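Local atomic coordinates of 4-oxalocrotonate tautomerase (Thermus thermophilus, PDB entry 3ABF), a protein that is a small tautomerase-family protein of the MIF clan that assembles as a hexamer of short chains built around a beta-alpha-beta unit. Residues A[23-28]-A[39-44]. Sequence-based numbering, arbitrary orientation.
Sequences RLTEMA and VRVILY
Thr25 and Val39 meet where the helix of a beta-alpha-beta unit lies over its second strand, the core arrangement of the tautomerase fold. Residues 23-28 belong to helix 14-31 and residues 39-44 to strand 39-46, which pairs in parallel with strand 2-9. The two short segments run at 144° to each other, their axes 9.0 Å apart at closest approach. Methyl groups make the main contact. CG2 of Thr25 lies 3.8 Å from CG1 of Val39, and the two side chains pass alongside one another, pointing opposite ways. The same Val39 methyl also packs against the helix one turn further on, with CB of Ala28 4.3 Å from Val39 CG1. With chi1 at 175°, Val39 turns CG1 away from its own backbone N and toward the helix, where this branch can reach both residues. Val41, two residues along, presents its other branch: CG2 lies 3.8 Å from Thr25 OG1, a van der Waals contact at a polar atom. No direct hydrogen bond joins the two segments.

All four touching residues are buried. Around them, Leu24 and Ala28 carry the helix onto strand 2-9, at Val6 and Leu4, while Tyr36 of the connecting loop packs on Thr25. The second subunit adds Gly55 against Thr25, and its strand pairs antiparallel with Arg40 and Val41, continuing the sheet across the interface.

The Thr25 hydroxyl has two kinds of partner. It hydrogen-bonds to the carbonyl O of Val21, one turn earlier in the helix. It also accepts from a water, 3.0 Å from Thr25 OG1. That water bridges helix and strand, donating its second hydrogen to Val39 O at 2.8 Å.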
loop_
_atom_site.group_PDB
_atom_site.type_symbol
_atom_site.label_atom_id
_atom_site.label_comp_id
_atom_site.label_asym_id
_atom_site.label_seq_id
_atom_site.Cartn_x
_atom_site.Cartn_y
_atom_site.Cartn_z
ATOM N N ARG A 23 15.864 13.251 9.608
ATOM C CA ARG A 23 16.615 13.437 8.373
ATOM C C ARG A 23 15.710 13.365 7.144
ATOM O O ARG A 23 15.787 14.220 6.254
ATOM C CB ARG A 23 17.718 12.394 8.279
ATOM N N LEU A 24 14.852 12.350 7.091
ATOM C CA LEU A 24 13.945 12.223 5.952
ATOM C C LEU A 24 13.032 13.435 5.843
ATOM O O LEU A 24 12.809 13.964 4.753
ATOM C CB LEU A 24 13.072 10.971 6.077
ATOM C CG LEU A 24 13.678 9.616 5.740
ATOM C CD1 LEU A 24 12.570 8.572 5.774
ATOM C CD2 LEU A 24 14.309 9.654 4.357
ATOM N N THR A 25 12.492 13.875 6.969
ATOM C CA THR A 25 11.585 15.011 6.949
ATOM C C THR A 25 12.331 16.260 6.491
ATOM O O THR A 25 11.742 17.163 5.893
ATOM C CB THR A 25 10.982 15.271 8.336
ATOM O OG1 THR A 25 10.316 14.090 8.795
ATOM C CG2 THR A 25 9.977 16.427 8.278
ATOM N N GLU A 26 13.633 16.297 6.757
ATOM C CA GLU A 26 14.448 17.442 6.381
ATOM C C GLU A 26 14.615 17.514 4.866
ATOM O O GLU A 26 14.348 18.545 4.252
ATOM C CB GLU A 26 15.823 17.342 7.051
ATOM C CG GLU A 26 16.748 18.523 6.787
ATOM C CD GLU A 26 18.143 18.303 7.343
ATOM O OE1 GLU A 26 18.948 19.260 7.319
ATOM O OE2 GLU A 26 18.438 17.174 7.801
ATOM N N MET A 27 15.045 16.406 4.272
ATOM C CA MET A 27 15.274 16.338 2.832
ATOM C C MET A 27 14.011 16.505 1.998
ATOM O O MET A 27 14.035 17.186 0.971
ATOM C CB MET A 27 15.979 15.024 2.479
ATOM N N ALA A 28 12.906 15.902 2.432
ATOM C CA ALA A 28 11.644 16.008 1.692
ATOM C C ALA A 28 11.025 17.399 1.795
ATOM O O ALA A 28 10.458 17.914 0.830
ATOM C CB ALA A 28 10.645 14.959 2.195
ATOM N N VAL A 39 4.663 17.043 6.071
ATOM C CA VAL A 39 5.481 15.896 5.714
ATOM C C VAL A 39 5.182 14.837 6.775
ATOM O O VAL A 39 5.478 15.028 7.961
ATOM C CB VAL A 39 6.978 16.250 5.721
ATOM C CG1 VAL A 39 7.811 15.009 5.470
ATOM C CG2 VAL A 39 7.263 17.298 4.652
ATOM N N ARG A 40 4.563 13.739 6.351
ATOM C CA ARG A 40 4.210 12.659 7.268
ATOM C C ARG A 40 5.094 11.463 6.980
ATOM O O ARG A 40 5.351 11.133 5.824
ATOM C CB ARG A 40 2.749 12.237 7.080
ATOM C CG ARG A 40 1.734 13.381 7.077
ATOM C CD ARG A 40 1.661 14.096 8.406
ATOM N NE ARG A 40 1.088 13.250 9.450
ATOM C CZ ARG A 40 0.109 13.630 10.267
ATOM N NH1 ARG A 40 -0.416 14.845 10.161
ATOM N NH2 ARG A 40 -0.346 12.800 11.195
ATOM N N VAL A 41 5.571 10.815 8.031
ATOM C CA VAL A 41 6.393 9.635 7.850
ATOM C C VAL A 41 5.736 8.480 8.583
ATOM O O VAL A 41 5.297 8.614 9.728
ATOM C CB VAL A 41 7.820 9.828 8.388
ATOM C CG1 VAL A 41 8.628 8.554 8.155
ATOM C CG2 VAL A 41 8.494 10.998 7.662
ATOM N N ILE A 42 5.646 7.350 7.902
ATOM C CA ILE A 42 5.061 6.165 8.502
ATOM C C ILE A 42 6.112 5.078 8.427
ATOM O O ILE A 42 6.706 4.840 7.361
ATOM C CB ILE A 42 3.805 5.694 7.732
ATOM C CG1 ILE A 42 2.696 6.740 7.851
ATOM C CG2 ILE A 42 3.336 4.342 8.289
ATOM C CD1 ILE A 42 1.452 6.420 7.012
ATOM N N LEU A 43 6.351 4.425 9.557
ATOM C CA LEU A 43 7.310 3.349 9.587
ATOM C C LEU A 43 6.510 2.061 9.561
ATOM O O LEU A 43 5.796 1.729 10.514
ATOM C CB LEU A 43 8.185 3.424 10.851
ATOM C CG LEU A 43 8.980 4.728 11.020
ATOM C CD1 LEU A 43 9.898 4.633 12.231
ATOM C CD2 LEU A 43 9.819 4.981 9.777
ATOM N N TYR A 44 6.593 1.370 8.436
ATOM C CA TYR A 44 5.908 0.096 8.261
ATOM C C TYR A 44 6.959 -0.956 8.594
ATOM O O TYR A 44 7.748 -1.331 7.745
ATOM C CB TYR A 44 5.461 -0.061 6.813
ATOM C CG TYR A 44 4.887 -1.422 6.486
ATOM C CD1 TYR A 44 4.969 -1.934 5.189
ATOM C CD2 TYR A 44 4.296 -2.212 7.468
ATOM C CE1 TYR A 44 4.485 -3.195 4.881
ATOM C CE2 TYR A 44 3.809 -3.494 7.164
ATOM C CZ TYR A 44 3.911 -3.972 5.871
ATOM O OH TYR A 44 3.450 -5.233 5.549
HETATM O O HOH W 1 7.442 14.147 9.784
#